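Local structure of ammonium transporter (Kuenenia stuttgartiensis, 6EU6) at residues His10-Met15 / Leu229-Asn234; Cys18-Met23 / Phe221-Gly226; Gly236-Asn241 / Ala282-Val287; Thr242-Ala247 / Ser291-Gly296. The protein probably senses ammonium at the membrane, as the Amt-family part of an ammonium sensor histidine kinase that passes the signal across the bilayer. All coordinates share one frame; numbering follows the deposited sequence.

Interaction 1: His10-Met15 / Leu229-Asn234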
loop_
_atom_site.group_PDB
_atom_site.type_symbol
_atom_site.label_atom_id
_atom_site.label_comp_id
_atom_site.label_asym_id
_atom_site.label_seq_id
_atom_site.Cartn_x
_atom_site.Cartn_y
_atom_site.Cartn_z
ATOM N N HIS A 10 20.788 -5.479 0.463
ATOM C CA HIS A 10 19.878 -5.825 -0.635
ATOM C C HIS A 10 18.424 -5.818 -0.235
ATOM O O HIS A 10 17.602 -5.246 -0.905
ATOM C CB HIS A 10 20.176 -7.203 -1.233
ATOM C CG HIS A 10 21.325 -7.219 -2.174
ATOM N ND1 HIS A 10 21.210 -6.843 -3.484
ATOM C CD2 HIS A 10 22.592 -7.663 -2.030
ATOM C CE1 HIS A 10 22.364 -6.980 -4.092
ATOM N NE2 HIS A 10 23.220 -7.461 -3.231
ATOM N N LEU A 11 18.119 -6.470 0.868
ATOM C CA LEU A 11 16.779 -6.550 1.331
ATOM C C LEU A 11 16.184 -5.151 1.504
ATOM O O LEU A 11 15.040 -4.902 1.054
ATOM C CB LEU A 11 16.721 -7.333 2.629
ATOM C CG LEU A 11 15.359 -7.458 3.327
ATOM C CD1 LEU A 11 14.308 -8.003 2.374
ATOM C CD2 LEU A 11 15.514 -8.353 4.564
ATOM N N TRP A 12 16.928 -4.252 2.179
ATOM C CA TRP A 12 16.364 -2.935 2.459
ATOM C C TRP A 12 16.210 -2.134 1.150
ATOM O O TRP A 12 15.135 -1.570 0.863
ATOM C CB TRP A 12 17.166 -2.180 3.477
ATOM C CG TRP A 12 16.745 -0.714 3.648
ATOM C CD1 TRP A 12 17.568 0.378 3.652
ATOM C CD2 TRP A 12 15.411 -0.201 3.832
ATOM N NE1 TRP A 12 16.856 1.512 3.817
ATOM C CE2 TRP A 12 15.529 1.199 3.956
ATOM C CE3 TRP A 12 14.114 -0.797 3.889
ATOM C CZ2 TRP A 12 14.408 2.041 4.127
ATOM C CZ3 TRP A 12 12.985 0.039 4.053
ATOM C CH2 TRP A 12 13.158 1.460 4.185
ATOM N N VAL A 13 17.251 -2.122 0.311
ATOM C CA VAL A 13 17.204 -1.330 -0.902
ATOM C C VAL A 13 16.046 -1.794 -1.770
ATOM O O VAL A 13 15.352 -0.990 -2.372
ATOM C CB VAL A 13 18.565 -1.334 -1.609
ATOM C CG1 VAL A 13 18.483 -0.716 -2.984
ATOM C CG2 VAL A 13 19.567 -0.541 -0.753
ATOM N N ILE A 14 15.838 -3.105 -1.861
ATOM C CA ILE A 14 14.778 -3.631 -2.737
ATOM C C ILE A 14 13.398 -3.353 -2.138
ATOM O O ILE A 14 12.464 -2.952 -2.846
ATOM C CB ILE A 14 15.033 -5.125 -3.166
ATOM C CG1 ILE A 14 14.403 -5.436 -4.473
ATOM C CG2 ILE A 14 14.448 -6.061 -2.159
ATOM C CD1 ILE A 14 15.039 -4.823 -5.684
ATOM N N MET A 15 13.282 -3.465 -0.828
ATOM C CA MET A 15 12.012 -3.093 -0.161
ATOM C C MET A 15 11.675 -1.600 -0.393
ATOM O O MET A 15 10.546 -1.231 -0.745
ATOM C CB MET A 15 12.052 -3.397 1.338
ATOM C CG MET A 15 11.386 -4.701 1.774
ATOM S SD MET A 15 9.578 -4.752 1.269
ATOM C CE MET A 15 8.837 -3.135 1.166
ATOM N N LEU A 229 21.353 3.276 1.041
ATOM C CA LEU A 229 21.929 2.150 0.323
ATOM C C LEU A 229 22.490 1.060 1.247
ATOM O O LEU A 229 23.198 0.223 0.817
ATOM C CB LEU A 229 22.951 2.623 -0.704
ATOM C CG LEU A 229 22.367 3.516 -1.764
ATOM C CD1 LEU A 229 23.456 4.010 -2.706
ATOM C CD2 LEU A 229 21.253 2.845 -2.545
ATOM N N ARG A 230 22.109 1.080 2.521
ATOM C CA ARG A 230 22.597 0.105 3.492
ATOM C C ARG A 230 21.729 0.248 4.728
ATOM O O ARG A 230 21.054 1.258 4.898
ATOM C CB ARG A 230 24.067 0.328 3.874
ATOM C CG ARG A 230 24.282 1.440 4.890
ATOM C CD ARG A 230 25.746 1.518 5.306
ATOM N NE ARG A 230 26.360 0.257 4.960
ATOM C CZ ARG A 230 26.360 -0.822 5.743
ATOM N NH1 ARG A 230 25.822 -0.777 6.987
ATOM N NH2 ARG A 230 26.917 -1.923 5.269
ATOM N N VAL A 231 21.730 -0.767 5.576
ATOM C CA VAL A 231 20.967 -0.690 6.796
ATOM C C VAL A 231 21.891 -0.327 7.889
ATOM O O VAL A 231 22.871 -0.999 8.086
ATOM C CB VAL A 231 20.351 -2.057 7.138
ATOM C CG1 VAL A 231 19.469 -1.927 8.354
ATOM C CG2 VAL A 231 19.586 -2.625 5.943
ATOM N N SER A 232 21.571 0.730 8.612
ATOM C CA SER A 232 22.268 1.115 9.863
ATOM C C SER A 232 21.207 1.705 10.766
ATOM O O SER A 232 20.077 1.938 10.364
ATOM C CB SER A 232 23.361 2.164 9.651
ATOM O OG SER A 232 22.979 3.246 8.804
ATOM N N VAL A 233 21.603 2.006 11.959
ATOM C CA VAL A 233 20.833 2.827 12.905
ATOM C C VAL A 233 20.305 4.146 12.290
ATOM O O VAL A 233 19.239 4.686 12.644
ATOM C CB VAL A 233 21.731 3.056 14.158
ATOM C CG1 VAL A 233 22.303 1.711 14.634
ATOM C CG2 VAL A 233 22.918 3.937 13.855
ATOM N N ASN A 234 20.982 4.615 11.263
ATOM C CA ASN A 234 20.578 5.834 10.600
ATOM C C ASN A 234 19.230 5.764 9.875
ATOM O O ASN A 234 18.682 6.814 9.462
ATOM C CB ASN A 234 21.657 6.230 9.583
ATOM C CG ASN A 234 22.899 6.633 10.269
ATOM O OD1 ASN A 234 22.830 7.307 11.295
ATOM N ND2 ASN A 234 24.040 6.179 9.770
#

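Interaction 2: Cys18-Met23 / Phe221-Gly226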
loop_
_atom_site.group_PDB
_atom_site.type_symbol
_atom_site.label_atom_id
_atom_site.label_comp_id
_atom_site.label_asym_id
_atom_site.label_seq_id
_atom_site.Cartn_x
_atom_site.Cartn_y
_atom_site.Cartn_z
ATOM N N CYS A 18 10.483 -0.962 -3.863
ATOM C CA CYS A 18 9.100 -1.330 -4.031
ATOM C C CYS A 18 8.190 -0.241 -3.417
ATOM O O CYS A 18 7.122 0.066 -3.958
ATOM C CB CYS A 18 8.788 -2.673 -3.380
ATOM S SG CYS A 18 9.624 -4.073 -4.156
ATOM N N MET A 19 8.599 0.349 -2.299
ATOM C CA MET A 19 7.785 1.426 -1.723
ATOM C C MET A 19 7.741 2.619 -2.690
ATOM O O MET A 19 6.724 3.305 -2.851
ATOM C CB MET A 19 8.341 1.857 -0.352
ATOM C CG MET A 19 8.314 0.800 0.687
ATOM S SD MET A 19 9.226 1.135 2.184
ATOM C CE MET A 19 8.255 2.501 2.876
ATOM N N VAL A 20 8.876 2.929 -3.278
ATOM C CA VAL A 20 8.936 3.991 -4.301
ATOM C C VAL A 20 8.136 3.671 -5.555
ATOM O O VAL A 20 7.457 4.536 -6.149
ATOM C CB VAL A 20 10.407 4.288 -4.691
ATOM C CG1 VAL A 20 10.462 5.308 -5.832
ATOM C CG2 VAL A 20 11.161 4.818 -3.454
ATOM N N PHE A 21 8.088 2.387 -5.938
ATOM C CA PHE A 21 7.188 2.016 -7.034
ATOM C C PHE A 21 5.737 2.418 -6.710
ATOM O O PHE A 21 4.968 2.871 -7.548
ATOM C CB PHE A 21 7.258 0.486 -7.326
ATOM C CG PHE A 21 6.338 0.073 -8.399
ATOM C CD1 PHE A 21 6.726 0.140 -9.736
ATOM C CD2 PHE A 21 5.076 -0.368 -8.093
ATOM C CE1 PHE A 21 5.848 -0.291 -10.743
ATOM C CE2 PHE A 21 4.189 -0.754 -9.102
ATOM C CZ PHE A 21 4.571 -0.694 -10.425
ATOM N N LEU A 22 5.364 2.196 -5.465
ATOM C CA LEU A 22 4.008 2.490 -5.027
ATOM C C LEU A 22 3.663 4.008 -5.052
ATOM O O LEU A 22 2.487 4.354 -5.187
ATOM C CB LEU A 22 3.798 1.969 -3.601
ATOM C CG LEU A 22 2.354 1.720 -3.211
ATOM C CD1 LEU A 22 1.745 0.666 -4.088
ATOM C CD2 LEU A 22 2.310 1.269 -1.760
ATOM N N MET A 23 4.683 4.861 -5.064
ATOM C CA MET A 23 4.483 6.277 -5.356
ATOM C C MET A 23 3.882 6.483 -6.711
ATOM O O MET A 23 3.207 7.441 -6.920
ATOM C CB MET A 23 5.786 7.049 -5.232
ATOM C CG MET A 23 6.295 7.077 -3.823
ATOM S SD MET A 23 7.911 7.885 -3.713
ATOM C CE MET A 23 7.537 9.628 -3.881
ATOM N N PHE A 221 9.197 7.495 2.462
ATOM C CA PHE A 221 9.974 6.768 3.439
ATOM C C PHE A 221 11.015 5.851 2.807
ATOM O O PHE A 221 12.211 5.795 3.275
ATOM C CB PHE A 221 9.094 5.954 4.426
ATOM C CG PHE A 221 8.210 6.798 5.333
ATOM C CD1 PHE A 221 8.619 8.050 5.802
ATOM C CD2 PHE A 221 6.951 6.351 5.693
ATOM C CE1 PHE A 221 7.791 8.793 6.626
ATOM C CE2 PHE A 221 6.118 7.119 6.495
ATOM C CZ PHE A 221 6.562 8.326 6.966
ATOM N N GLY A 222 10.592 5.144 1.749
ATOM C CA GLY A 222 11.527 4.315 0.994
ATOM C C GLY A 222 12.488 5.163 0.169
ATOM O O GLY A 222 13.667 4.864 0.014
ATOM N N PHE A 223 11.946 6.206 -0.420
ATOM C CA PHE A 223 12.765 7.114 -1.254
ATOM C C PHE A 223 13.958 7.634 -0.491
ATOM O O PHE A 223 15.127 7.491 -0.936
ATOM C CB PHE A 223 11.826 8.221 -1.722
ATOM C CG PHE A 223 12.203 8.848 -3.008
ATOM C CD1 PHE A 223 13.067 9.952 -2.994
ATOM C CD2 PHE A 223 11.561 8.521 -4.156
ATOM C CE1 PHE A 223 13.376 10.588 -4.195
ATOM C CE2 PHE A 223 11.924 9.100 -5.375
ATOM C CZ PHE A 223 12.852 10.123 -5.370
ATOM N N ASN A 224 13.688 8.106 0.744
ATOM C CA ASN A 224 14.723 8.616 1.639
ATOM C C ASN A 224 15.523 7.525 2.367
ATOM O O ASN A 224 16.742 7.477 2.287
ATOM C CB ASN A 224 14.127 9.583 2.659
ATOM C CG ASN A 224 13.868 10.980 2.062
ATOM O OD1 ASN A 224 12.808 11.298 1.627
ATOM N ND2 ASN A 224 14.861 11.813 2.128
ATOM N N GLY A 225 14.834 6.659 3.095
ATOM C CA GLY A 225 15.499 5.563 3.788
ATOM C C GLY A 225 16.338 4.683 2.892
ATOM O O GLY A 225 17.417 4.228 3.287
ATOM N N GLY A 226 15.799 4.333 1.744
ATOM C CA GLY A 226 16.502 3.453 0.785
ATOM C C GLY A 226 17.784 4.128 0.284
ATOM O O GLY A 226 18.771 3.428 -0.113
#

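Interaction 3: Gly236-Asn241 / Ala282-Val287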
loop_
_atom_site.group_PDB
_atom_site.type_symbol
_atom_site.label_atom_id
_atom_site.label_comp_id
_atom_site.label_asym_id
_atom_site.label_seq_id
_atom_site.Cartn_x
_atom_site.Cartn_y
_atom_site.Cartn_z
ATOM N N GLY A 236 16.265 4.791 10.924
ATOM C CA GLY A 236 15.200 5.411 11.717
ATOM C C GLY A 236 15.284 6.937 11.710
ATOM O O GLY A 236 14.258 7.628 11.685
ATOM N N LEU A 237 16.492 7.456 11.657
ATOM C CA LEU A 237 16.690 8.903 11.653
ATOM C C LEU A 237 16.156 9.479 10.365
ATOM O O LEU A 237 15.476 10.501 10.395
ATOM C CB LEU A 237 18.188 9.256 11.845
ATOM C CG LEU A 237 18.612 10.733 11.669
ATOM C CD1 LEU A 237 17.889 11.584 12.656
ATOM C CD2 LEU A 237 20.134 10.821 11.859
ATOM N N VAL A 238 16.506 8.846 9.236
ATOM C CA VAL A 238 16.134 9.401 7.920
ATOM C C VAL A 238 14.593 9.416 7.811
ATOM O O VAL A 238 13.979 10.366 7.336
ATOM C CB VAL A 238 16.715 8.540 6.820
ATOM C CG1 VAL A 238 16.086 8.891 5.483
ATOM C CG2 VAL A 238 18.220 8.769 6.810
ATOM N N ILE A 239 13.992 8.292 8.208
ATOM C CA ILE A 239 12.511 8.183 8.100
ATOM C C ILE A 239 11.776 9.122 9.039
ATOM O O ILE A 239 10.792 9.722 8.660
ATOM C CB ILE A 239 12.133 6.718 8.259
ATOM C CG1 ILE A 239 12.562 6.061 6.944
ATOM C CG2 ILE A 239 10.638 6.563 8.501
ATOM C CD1 ILE A 239 12.324 4.611 6.743
ATOM N N LEU A 240 12.262 9.228 10.268
ATOM C CA LEU A 240 11.728 10.185 11.220
ATOM C C LEU A 240 11.862 11.604 10.690
ATOM O O LEU A 240 10.894 12.357 10.670
ATOM C CB LEU A 240 12.429 10.040 12.574
ATOM C CG LEU A 240 11.957 11.067 13.628
ATOM C CD1 LEU A 240 10.445 10.893 13.953
ATOM C CD2 LEU A 240 12.771 11.035 14.922
ATOM N N ASN A 241 13.022 11.957 10.122
ATOM C CA ASN A 241 13.125 13.278 9.565
ATOM C C ASN A 241 12.175 13.473 8.397
ATOM O O ASN A 241 11.628 14.572 8.208
ATOM C CB ASN A 241 14.552 13.563 9.068
ATOM C CG ASN A 241 15.539 13.742 10.180
ATOM O OD1 ASN A 241 15.190 14.030 11.351
ATOM N ND2 ASN A 241 16.817 13.548 9.832
ATOM N N ALA A 282 16.573 16.151 0.057
ATOM C CA ALA A 282 17.989 16.573 -0.217
ATOM C C ALA A 282 18.893 16.222 0.943
ATOM O O ALA A 282 20.085 16.099 0.757
ATOM C CB ALA A 282 18.081 18.070 -0.420
ATOM N N SER A 283 18.341 16.144 2.151
ATOM C CA SER A 283 19.163 16.213 3.326
ATOM C C SER A 283 18.760 15.318 4.465
ATOM O O SER A 283 19.332 15.402 5.554
ATOM C CB SER A 283 19.176 17.650 3.834
ATOM O OG SER A 283 17.893 17.997 4.302
ATOM N N SER A 284 17.831 14.396 4.256
ATOM C CA SER A 284 17.256 13.705 5.421
ATOM C C SER A 284 18.271 12.848 6.178
ATOM O O SER A 284 18.021 12.511 7.320
ATOM C CB SER A 284 16.026 12.869 5.016
ATOM O OG SER A 284 16.435 11.999 4.013
ATOM N N ASN A 285 19.417 12.484 5.575
ATOM C CA ASN A 285 20.422 11.690 6.274
ATOM C C ASN A 285 21.391 12.547 7.101
ATOM O O ASN A 285 22.191 12.000 7.868
ATOM C CB ASN A 285 21.247 10.903 5.273
ATOM C CG ASN A 285 22.032 11.822 4.305
ATOM O OD1 ASN A 285 21.550 12.875 3.844
ATOM N ND2 ASN A 285 23.232 11.422 3.992
ATOM N N MET A 286 21.311 13.862 6.992
ATOM C CA MET A 286 22.366 14.729 7.553
ATOM C C MET A 286 21.897 15.812 8.436
ATOM O O MET A 286 22.711 16.635 8.880
ATOM C CB MET A 286 23.278 15.315 6.447
ATOM C CG MET A 286 22.648 16.098 5.348
ATOM S SD MET A 286 23.711 16.436 3.865
ATOM C CE MET A 286 24.245 14.864 3.483
ATOM N N VAL A 287 20.608 15.800 8.744
ATOM C CA VAL A 287 20.005 16.827 9.604
ATOM C C VAL A 287 19.407 16.147 10.819
ATOM O O VAL A 287 19.242 14.932 10.831
ATOM C CB VAL A 287 18.951 17.693 8.885
ATOM C CG1 VAL A 287 19.536 18.293 7.625
ATOM C CG2 VAL A 287 17.657 16.917 8.525
#

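Interaction 4: Thr242-Ala247 / Ser291-Gly296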
loop_
_atom_site.group_PDB
_atom_site.type_symbol
_atom_site.label_atom_id
_atom_site.label_comp_id
_atom_site.label_asym_id
_atom_site.label_seq_id
_atom_site.Cartn_x
_atom_site.Cartn_y
_atom_site.Cartn_z
ATOM N N THR A 242 12.010 12.452 7.536
ATOM C CA THR A 242 11.100 12.610 6.436
ATOM C C THR A 242 9.682 12.913 6.968
ATOM O O THR A 242 9.022 13.774 6.504
ATOM C CB THR A 242 11.133 11.318 5.592
ATOM O OG1 THR A 242 12.467 11.170 5.087
ATOM C CG2 THR A 242 10.155 11.378 4.459
ATOM N N ASN A 243 9.262 12.190 8.007
ATOM C CA ASN A 243 7.950 12.346 8.569
ATOM C C ASN A 243 7.778 13.728 9.180
ATOM O O ASN A 243 6.728 14.419 9.029
ATOM C CB ASN A 243 7.668 11.313 9.626
ATOM C CG ASN A 243 6.205 11.278 9.964
ATOM O OD1 ASN A 243 5.388 10.792 9.187
ATOM N ND2 ASN A 243 5.855 11.785 11.160
ATOM N N MET A 244 8.808 14.144 9.879
ATOM C CA MET A 244 8.692 15.413 10.558
ATOM C C MET A 244 8.660 16.574 9.574
ATOM O O MET A 244 7.996 17.566 9.856
ATOM C CB MET A 244 9.834 15.619 11.600
ATOM C CG MET A 244 9.885 14.567 12.669
ATOM S SD MET A 244 8.331 14.395 13.517
ATOM C CE MET A 244 8.038 16.044 14.192
ATOM N N ALA A 245 9.383 16.495 8.446
ATOM C CA ALA A 245 9.343 17.571 7.462
ATOM C C ALA A 245 7.916 17.668 6.898
ATOM O O ALA A 245 7.395 18.790 6.775
ATOM C CB ALA A 245 10.358 17.420 6.312
ATOM N N ALA A 246 7.296 16.529 6.520
ATOM C CA ALA A 246 5.927 16.516 6.001
ATOM C C ALA A 246 4.949 17.108 7.026
ATOM O O ALA A 246 4.091 17.973 6.706
ATOM C CB ALA A 246 5.480 15.126 5.628
ATOM N N ALA A 247 5.078 16.659 8.255
ATOM C CA ALA A 247 4.108 17.075 9.267
ATOM C C ALA A 247 4.254 18.587 9.549
ATOM O O ALA A 247 3.275 19.307 9.599
ATOM C CB ALA A 247 4.353 16.306 10.519
ATOM N N SER A 291 15.874 20.269 12.799
ATOM C CA SER A 291 16.116 20.969 11.537
ATOM C C SER A 291 15.129 20.517 10.430
ATOM O O SER A 291 14.785 21.300 9.490
ATOM C CB SER A 291 17.510 20.703 11.048
ATOM O OG SER A 291 18.482 21.037 11.990
ATOM N N ALA A 292 14.740 19.243 10.482
ATOM C CA ALA A 292 13.716 18.689 9.504
ATOM C C ALA A 292 12.421 19.443 9.709
ATOM O O ALA A 292 11.762 19.798 8.748
ATOM C CB ALA A 292 13.558 17.202 9.675
ATOM N N VAL A 293 12.046 19.708 10.974
ATOM C CA VAL A 293 10.884 20.520 11.279
ATOM C C VAL A 293 11.017 21.963 10.678
ATOM O O VAL A 293 10.097 22.492 10.024
ATOM C CB VAL A 293 10.643 20.537 12.779
ATOM C CG1 VAL A 293 9.656 21.651 13.133
ATOM C CG2 VAL A 293 10.138 19.224 13.270
ATOM N N ALA A 294 12.182 22.580 10.859
ATOM C CA ALA A 294 12.408 23.933 10.305
ATOM C C ALA A 294 12.342 23.932 8.787
ATOM O O ALA A 294 11.747 24.827 8.179
ATOM C CB ALA A 294 13.718 24.482 10.806
ATOM N N ILE A 295 12.973 22.948 8.158
ATOM C CA ILE A 295 12.932 22.815 6.666
ATOM C C ILE A 295 11.471 22.665 6.178
ATOM O O ILE A 295 11.077 23.309 5.220
ATOM C CB ILE A 295 13.786 21.662 6.149
ATOM C CG1 ILE A 295 15.284 21.960 6.473
ATOM C CG2 ILE A 295 13.587 21.435 4.619
ATOM C CD1 ILE A 295 16.207 20.744 6.399
ATOM N N GLY A 296 10.667 21.861 6.885
ATOM C CA GLY A 296 9.262 21.681 6.561
ATOM C C GLY A 296 8.460 22.976 6.657
ATOM O O GLY A 296 7.681 23.297 5.758
#

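Interaction 1: His10-Met15 / Leu229-Asn234
Trp12 and Val13 of helix 2-34 meet Leu229, Arg230 and Val231 in the loop that joins helices 206-226 and 234-261 of the Amt helical bundle, an all-helical membrane fold that assembles here as a trimer. Trp12 makes the larger share of the contact. Its CB rests 3.5 Å from CG2 of Val231, and the same methyl is 4.1 Å from Trp12 CG, so that the valine wedges in where the indole leaves the helix. With CG anti to the backbone N (chi1 171°), the ring swings out across the loop. CD1 then comes obliquely to 3.8 Å from Arg230 O, a carbonyl buried by the contact and lacking any polar partner. One atom further on, NE1 is satisfied by a hydrogen bond to Gly225 O on helix 206-226, which fixes the turn of the indole. The benzo end reaches Ile239 of helix 234-261, and the tryptophan also packs on Leu11 of the third subunit, at the trimer interface.

Val13, one residue later, uses a single branch. CG2 stands beside its own backbone N and points at the turn where the chain leaves helix 206-226. Leu229 has positive phi there (60°), and its side chain begins by heading away from helix 2-34 before its end returns. Val13 CG2 accordingly meets backbone first, 3.7 Å from Leu229 CA, with Leu229 CD2 to one side at 4.2 Å.

Interaction 2: Cys18-Met23 / Phe221-Gly226
Val20 drives its CG2 methyl against the backbone of helix 206-226, where Phe223 N lies 3.4 Å away. The two helices run roughly antiparallel, their short segments approaching to 8.1 Å at 144°, and Gly222 permits this: it faces Met19 at a point where any CB would collide with Met19 CB.

The aliphatic contacts come from two residues. Val20 CG1, anti to the backbone N (chi1 175°), lies 3.8 Å from Phe223 CD2; one branch of the valine thus meets the ring and the other the main chain of Phe223. Met19 bends at its last torsion, bringing CE to 3.7 Å from Gly222 N and 3.9 Å from Phe221 CB. An alanine at Val20 would strip both methyls from Phe223 and is likely to open a gap beside its backbone and let the ring shift.

A Met-aromatic contact makes the second kind. Met23 SD is 4.9 Å from the centre of the Phe223 ring, 60° off its normal, and nearest to CD2.

The Phe223 ring is touched obliquely by Val20 and Met23 while it stacks on Phe103, probably the phenylalanine pair known to gate the channel entrance in Amt proteins. The side chains that meet are apolar and press partly on bare backbone, so the helices are fitted by shape and dispersion, and this side of the ring is held by close fit.

Interaction 3: Gly236-Asn241 / Ala282-Val287
The flat amide of Asn241 carries its nitrogen into the loop 282-287 and serves two peptide carbonyls with it. Ser284 O lies nearly in the amide plane and takes the straighter bond, 3.0 Å from ND2 with 160° at the hydrogen. Val287 O, also 3.0 Å from ND2, is bent to 136°, and the nitrogen sits well above that carbonyl's plane, 55° out of it. Both amide hydrogens are engaged: a helix-borne asparagine pins an interhelical loop of the Amt bundle by two main-chain carbonyls three residues apart. Over one face of the amide lies Val287 CG2, 3.7 Å from ND2, on the side toward which Val287 O is displaced. A leucine in place of Asn241 would probably leave these two carbonyls without their donor and free the turn to drift from the helix.

One turn back, Val238 forks over the loop: CG1 touches Ser284 OG at 3.5 Å, and CG2 lies 3.7 Å from Asn285 CA. Leu237 CD1 lies beside Val287 O, at 4.0 Å.

The loop joins helices 266-280 and 289-312. Pro289 and Ala292 of the latter pack on Asn241, Asn224 of helix 206-226 packs on Val238, and Phe340 of helix 322-340 touches Val287.

Interaction 4: Thr242-Ala247 / Ser291-Gly296
Ala245 and Gly296 bring helices 234-261 and 289-312 together backbone to backbone, their CA atoms 4.2 Å apart. The short helical segments run in the same general direction at 34°, with axes only 7.3 Å apart, a close approach of membrane helices built on a small-xxx-small motif, Ala292 to Gly296. Two CA-H...O contacts cross in opposite senses. Ala245 CA lies 3.5 Å from Ala292 O (139° at the hydrogen), an oxygen that also accepts Gly296 N within its own helix. In return Ala245 O faces Gly296 CA at 3.4 Å (133°). Gly296 has no side chain, and a CB there would run straight into Ala245 O. The alanine methyl is accommodated as well: Ala245 CB lies 3.7 Å from Ala292 O, flanked by Ile280 of helix 266-280, which also touches Ala292.

Beside this backbone seam the side chains of Met244 and Val293 lie alongside one another and point the same way. Met244 leaves its helix with CG beside its own backbone N and then bends at both later torsions, so that the chain curls instead of stretching out. Its root faces Ala292, on the edge of the seam, while Leu56 of the third subunit packs against the methionine, which places the pair near the trimer interface. Val293 CG2 lies 4.0 Å from Met244 CB, and the curl brings Met244 CE back to 3.9 Å from the same methyl.

How the interactions relate
Interactions 1 and 2 lie 11 Å apart, centre to centre, on helix 2-34, and interaction 2 nests inside the chain loop that interaction 1 closes; Trp12 CZ2 packs 3.6 Å from Gly226 N between them. Interactions 3 and 4 are successive turns of helix 234-261, centres 9 Å apart, and their segments alternate along the chain; Asn241 O meets Ala292 CB at 3.6 Å. Between the pairs, Val238 CG1 lies 3.5 Å from Gly225 N, so helix 206-226 touches both groups of contacts. Interaction 2 contains Phe223, one of the probable pore phenylalanines, while Leu229 and Asn285 of interactions 1 and 3 both lie near bound MES, probably from crystallisation. All four contacts touch the third subunit.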